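Local coordinates for metallo-beta-lactamase domain-containing protein (Thermotoga maritima, PDB 3H3E) that is a zinc-binding protein of the metallo-beta-lactamase superfamily, probably a metal-dependent hydrolase and possibly a transferase, at residues N225-T231 with R248-G252; V17-S23 with C257-L261. The protein carries 2 engineered substitutions. All blocks are in the same frame, centred on the assembly; numbering follows the deposited sequence.

Contact 1: residues N225-T231 with R248-G252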
loop_
_atom_site.group_PDB
_atom_site.type_symbol
_atom_site.label_atom_id
_atom_site.label_comp_id
_atom_site.label_asym_id
_atom_site.label_seq_id
_atom_site.Cartn_x
_atom_site.Cartn_y
_atom_site.Cartn_z
ATOM N N ASN A 225 -13.953 5.966 -11.653
ATOM C CA ASN A 225 -15.180 6.706 -11.926
ATOM C C ASN A 225 -16.420 5.844 -11.793
ATOM O O ASN A 225 -17.361 6.202 -11.092
ATOM C CB ASN A 225 -15.124 7.338 -13.313
ATOM C CG ASN A 225 -14.182 8.517 -13.366
ATOM O OD1 ASN A 225 -13.882 9.132 -12.338
ATOM N ND2 ASN A 225 -13.707 8.841 -14.558
ATOM N N GLU A 226 -16.408 4.706 -12.477
ATOM C CA GLU A 226 -17.513 3.760 -12.443
ATOM C C GLU A 226 -17.916 3.400 -11.019
ATOM O O GLU A 226 -19.111 3.218 -10.729
ATOM C CB GLU A 226 -17.135 2.475 -13.176
ATOM C CG GLU A 226 -16.802 2.644 -14.640
ATOM C CD GLU A 226 -18.017 2.865 -15.503
ATOM O OE1 GLU A 226 -19.154 2.749 -14.988
ATOM O OE2 GLU A 226 -17.835 3.156 -16.704
ATOM N N LEU A 227 -16.923 3.274 -10.137
ATOM C CA LEU A 227 -17.193 2.837 -8.765
ATOM C C LEU A 227 -17.543 4.003 -7.858
ATOM O O LEU A 227 -17.794 3.815 -6.676
ATOM C CB LEU A 227 -16.024 2.038 -8.186
ATOM C CG LEU A 227 -15.645 0.689 -8.841
ATOM C CD1 LEU A 227 -14.377 0.134 -8.226
ATOM C CD2 LEU A 227 -16.745 -0.356 -8.737
ATOM N N GLY A 228 -17.564 5.207 -8.422
ATOM C CA GLY A 228 -17.929 6.398 -7.676
ATOM C C GLY A 228 -16.927 6.836 -6.619
ATOM O O GLY A 228 -17.305 7.422 -5.604
ATOM N N VAL A 229 -15.648 6.552 -6.839
ATOM C CA VAL A 229 -14.627 7.012 -5.910
ATOM C C VAL A 229 -14.557 8.539 -5.953
ATOM O O VAL A 229 -14.556 9.137 -7.030
ATOM C CB VAL A 229 -13.250 6.401 -6.221
ATOM C CG1 VAL A 229 -12.230 6.883 -5.223
ATOM C CG2 VAL A 229 -13.334 4.898 -6.193
ATOM N N GLU A 230 -14.501 9.162 -4.782
ATOM C CA GLU A 230 -14.588 10.613 -4.691
ATOM C C GLU A 230 -13.224 11.302 -4.692
ATOM O O GLU A 230 -13.037 12.289 -5.400
ATOM C CB GLU A 230 -15.421 11.027 -3.469
ATOM C CG GLU A 230 -15.669 12.523 -3.355
ATOM C CD GLU A 230 -16.214 13.125 -4.646
ATOM O OE1 GLU A 230 -17.161 12.540 -5.222
ATOM O OE2 GLU A 230 -15.701 14.183 -5.080
ATOM N N THR A 231 -12.274 10.780 -3.915
ATOM C CA THR A 231 -10.952 11.398 -3.775
ATOM C C THR A 231 -9.862 10.365 -3.968
ATOM O O THR A 231 -9.971 9.259 -3.451
ATOM C CB THR A 231 -10.744 11.973 -2.370
ATOM O OG1 THR A 231 -11.866 12.773 -1.999
ATOM C CG2 THR A 231 -9.475 12.818 -2.298
ATOM N N ARG A 248 -6.911 14.642 -15.427
ATOM C CA ARG A 248 -7.692 15.088 -16.580
ATOM C C ARG A 248 -8.914 14.224 -16.886
ATOM O O ARG A 248 -9.745 14.608 -17.705
ATOM C CB ARG A 248 -6.815 15.223 -17.839
ATOM C CG ARG A 248 -6.765 13.968 -18.697
ATOM C CD ARG A 248 -6.474 14.262 -20.167
ATOM N NE ARG A 248 -6.326 13.024 -20.936
ATOM C CZ ARG A 248 -5.170 12.560 -21.411
ATOM N NH1 ARG A 248 -4.045 13.239 -21.217
ATOM N NH2 ARG A 248 -5.140 11.418 -22.090
ATOM N N GLU A 249 -9.035 13.067 -16.242
ATOM C CA GLU A 249 -10.141 12.158 -16.551
ATOM C C GLU A 249 -10.938 11.679 -15.339
ATOM O O GLU A 249 -12.077 11.233 -15.466
ATOM C CB GLU A 249 -9.631 10.969 -17.353
ATOM C CG GLU A 249 -9.213 11.349 -18.759
ATOM C CD GLU A 249 -8.843 10.150 -19.594
ATOM O OE1 GLU A 249 -9.058 9.016 -19.116
ATOM O OE2 GLU A 249 -8.341 10.340 -20.723
ATOM N N PHE A 250 -10.336 11.763 -14.164
ATOM C CA PHE A 250 -11.013 11.369 -12.944
ATOM C C PHE A 250 -12.011 12.461 -12.588
ATOM O O PHE A 250 -11.669 13.638 -12.575
ATOM C CB PHE A 250 -9.998 11.153 -11.824
ATOM C CG PHE A 250 -10.606 10.760 -10.505
ATOM C CD1 PHE A 250 -11.335 9.590 -10.379
ATOM C CD2 PHE A 250 -10.413 11.546 -9.380
ATOM C CE1 PHE A 250 -11.879 9.222 -9.170
ATOM C CE2 PHE A 250 -10.954 11.183 -8.163
ATOM C CZ PHE A 250 -11.691 10.019 -8.062
ATOM N N LEU A 251 -13.245 12.055 -12.314
ATOM C CA LEU A 251 -14.346 12.973 -12.049
ATOM C C LEU A 251 -14.303 13.594 -10.655
ATOM O O LEU A 251 -15.024 14.545 -10.367
ATOM C CB LEU A 251 -15.670 12.241 -12.245
ATOM C CG LEU A 251 -15.955 11.801 -13.681
ATOM C CD1 LEU A 251 -17.278 11.113 -13.772
ATOM C CD2 LEU A 251 -15.920 12.985 -14.612
ATOM N N GLY A 252 -13.451 13.063 -9.790
ATOM C CA GLY A 252 -13.353 13.562 -8.432
ATOM C C GLY A 252 -12.100 14.378 -8.184
ATOM O O GLY A 252 -11.504 14.936 -9.112
#

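Contact 2: residues V17-S23 with C257-L261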
loop_
_atom_site.group_PDB
_atom_site.type_symbol
_atom_site.label_atom_id
_atom_site.label_comp_id
_atom_site.label_asym_id
_atom_site.label_seq_id
_atom_site.Cartn_x
_atom_site.Cartn_y
_atom_site.Cartn_z
ATOM N N VAL A 17 1.226 10.572 5.900
ATOM C CA VAL A 17 2.217 9.921 5.069
ATOM C C VAL A 17 3.559 10.069 5.773
ATOM O O VAL A 17 4.023 11.168 5.994
ATOM C CB VAL A 17 2.254 10.503 3.645
ATOM C CG1 VAL A 17 3.391 9.905 2.866
ATOM C CG2 VAL A 17 0.955 10.201 2.940
ATOM N N LEU A 18 4.165 8.961 6.171
ATOM C CA LEU A 18 5.409 9.036 6.922
ATOM C C LEU A 18 6.595 8.775 6.015
ATOM O O LEU A 18 7.711 9.128 6.333
ATOM C CB LEU A 18 5.398 8.043 8.083
ATOM C CG LEU A 18 4.407 8.266 9.226
ATOM C CD1 LEU A 18 4.829 7.385 10.386
ATOM C CD2 LEU A 18 4.362 9.735 9.658
ATOM N N CYS A 19 6.353 8.144 4.877
ATOM C CA CYS A 19 7.418 7.959 3.894
ATOM C C CYS A 19 6.852 7.905 2.475
ATOM O O CYS A 19 5.789 7.325 2.233
ATOM C CB CYS A 19 8.223 6.701 4.196
ATOM S SG CYS A 19 9.485 6.358 2.970
ATOM N N ASP A 20 7.552 8.549 1.551
ATOM C CA ASP A 20 7.126 8.621 0.159
ATOM C C ASP A 20 8.282 9.169 -0.651
ATOM O O ASP A 20 9.260 9.656 -0.094
ATOM C CB ASP A 20 5.911 9.536 -0.001
ATOM C CG ASP A 20 5.319 9.472 -1.386
ATOM O OD1 ASP A 20 4.931 8.359 -1.802
ATOM O OD2 ASP A 20 5.234 10.527 -2.057
ATOM N N ASP A 21 8.175 9.099 -1.967
ATOM C CA ASP A 21 9.265 9.561 -2.811
ATOM C C ASP A 21 9.414 11.095 -2.795
ATOM O O ASP A 21 10.517 11.607 -2.955
ATOM C CB ASP A 21 9.127 8.995 -4.228
ATOM C CG ASP A 21 9.117 7.471 -4.251
ATOM O OD1 ASP A 21 8.313 6.860 -3.529
ATOM O OD2 ASP A 21 9.901 6.873 -5.003
ATOM N N SER A 22 8.310 11.807 -2.564
ATOM C CA SER A 22 8.312 13.267 -2.450
ATOM C C SER A 22 8.167 13.715 -1.006
ATOM O O SER A 22 7.893 12.908 -0.131
ATOM C CB SER A 22 7.173 13.865 -3.263
ATOM O OG SER A 22 7.162 13.295 -4.552
ATOM N N SER A 23 8.337 15.008 -0.755
ATOM C CA SER A 23 8.247 15.518 0.609
ATOM C C SER A 23 8.042 17.025 0.652
ATOM O O SER A 23 8.485 17.741 -0.238
ATOM C CB SER A 23 9.503 15.144 1.402
ATOM O OG SER A 23 10.662 15.740 0.839
ATOM N N CYS A 257 0.500 13.692 -3.195
ATOM C CA CYS A 257 1.054 12.900 -2.115
ATOM C C CYS A 257 2.493 13.306 -1.848
ATOM O O CYS A 257 3.272 13.528 -2.776
ATOM C CB CYS A 257 0.974 11.411 -2.449
ATOM S SG CYS A 257 1.158 10.295 -1.027
ATOM N N TYR A 258 2.836 13.407 -0.570
ATOM C CA TYR A 258 4.205 13.679 -0.148
ATOM C C TYR A 258 4.383 13.277 1.311
ATOM O O TYR A 258 3.396 13.156 2.059
ATOM C CB TYR A 258 4.554 15.159 -0.349
ATOM C CG TYR A 258 3.590 16.098 0.325
ATOM C CD1 TYR A 258 2.464 16.554 -0.340
ATOM C CD2 TYR A 258 3.795 16.513 1.634
ATOM C CE1 TYR A 258 1.567 17.394 0.280
ATOM C CE2 TYR A 258 2.900 17.356 2.265
ATOM C CZ TYR A 258 1.787 17.791 1.578
ATOM O OH TYR A 258 0.896 18.640 2.188
ATOM N N ALA A 259 5.639 13.077 1.713
ATOM C CA ALA A 259 5.972 12.630 3.067
ATOM C C ALA A 259 5.377 13.494 4.192
ATOM O O ALA A 259 4.953 12.977 5.213
ATOM C CB ALA A 259 7.472 12.485 3.236
ATOM N N GLY A 260 5.321 14.800 4.036
ATOM C CA GLY A 260 4.633 15.554 5.071
ATOM C C GLY A 260 3.122 15.332 5.233
ATOM O O GLY A 260 2.561 15.574 6.299
ATOM N N LEU A 261 2.458 14.878 4.177
ATOM C CA LEU A 261 0.994 14.961 4.070
ATOM C C LEU A 261 0.144 14.437 5.246
ATOM O O LEU A 261 0.319 13.317 5.736
ATOM C CB LEU A 261 0.537 14.303 2.767
ATOM C CG LEU A 261 -0.946 14.369 2.441
ATOM C CD1 LEU A 261 -1.335 15.808 2.220
ATOM C CD2 LEU A 261 -1.264 13.536 1.213
#

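Contact 1: residues N225-T231 with R248-G252
The side-chain amide of N225 bonds at both ends to the backbone of E249 and L251. ND2 donates to E249 O at 3.0 Å, and this acceptor lies close to the plane of the amide. OD1 accepts from L251 N at 3.0 Å. That bond is nearly straight, 176° at the hydrogen. CG of N225 is anti to the carbonyl carbon (chi1 -73°), which turns the amide toward the end of helix 240-249. Two bonds fix its rotation. The amide plane is only 8° from that of the F250 ring, and OD1 comes obliquely to it near CD1.

F250 fills the packed side. Its CZ is 3.2 Å from V229 O and 4.3 Å from V229 CG1. V221 and F224 of helix 214-226 also touch the ring. The contact ties together two helix ends of the alpha/beta metallo-beta-lactamase fold. G228 closes helix 214-226 with a Schellman motif, and the chain then enters strand 231-235. Beyond L251 and G252 the other segment leads into strand 253-254, beside it in the same sheet. There G252 CA makes a CA-H...O contact with E230 O at 3.3 Å.

The outer side is looser. On the exposed surface the L251 side chain crosses that of N225 at about a right angle, with CB and CG against the amide. The bent chain of E230 brings OE2 only to 4.1 Å from G252 CA.

Contact 2: residues V17-S23 with C257-L261
V17 points its side chain at the turn formed by Y258 to L261. Its two methyls divide the work. CG1 is anti to the backbone N (chi1 174°) and lies 3.3 Å from Y258 O. CG2 faces the other way along the segment and meets C257 SG at 4.0 Å and L261 CB at 4.1 Å. V17 N donates to L261 O at 2.9 Å, in the carbonyl plane.

Y258 turns its ring away from the 17-23 segment. CG sits between the backbone N and the carbonyl carbon (chi1 55°), which folds the ring back over its own turn. L261 CB lies over the centre of one ring face. Across the contact Y258 packs mainly through its backbone and CB, which lies near the backbone of S23.

A259 CB touches S23 CB, 3.8 Å away. A259 N donates to S22 O at 2.9 Å, from above the carbonyl plane and not along a lone pair. D20 points toward the 257-261 segment. Its OD2 lies 3.8 Å from Y258 CA and accepts a weak hydrogen bond from S22 N.

C257 is joined by a disulfide to C235, at the end of strand 231-235. Strand 13-19 has a classic beta bulge where L18 and C19 face S34. The type I turn from Y258 to L261 leads into strand 262-265, the edge strand that pairs antiparallel with strand 13-19 in one sheet of the metallo-beta-lactamase fold.

Both contacts are partly buried, but contact 1 lies farther out, its centre about 20 Å from the chain centre against 13 Å for contact 2. The two do not touch. Contact 1 is local: it joins two helix ends near the edge of the second large sheet. Contact 2 joins segments near the two ends of the chain, and contact 1 is nested inside the loop it closes. Strand 231-235 connects them: T231 starts it, and C235 at its end carries the disulfide to C257. A side-chain amide and an aromatic ring dominate contact 1, away from the annotated sites. Backbone bonds and small side chains dominate contact 2, whose D20 side chain is about 12 Å from the zinc ion.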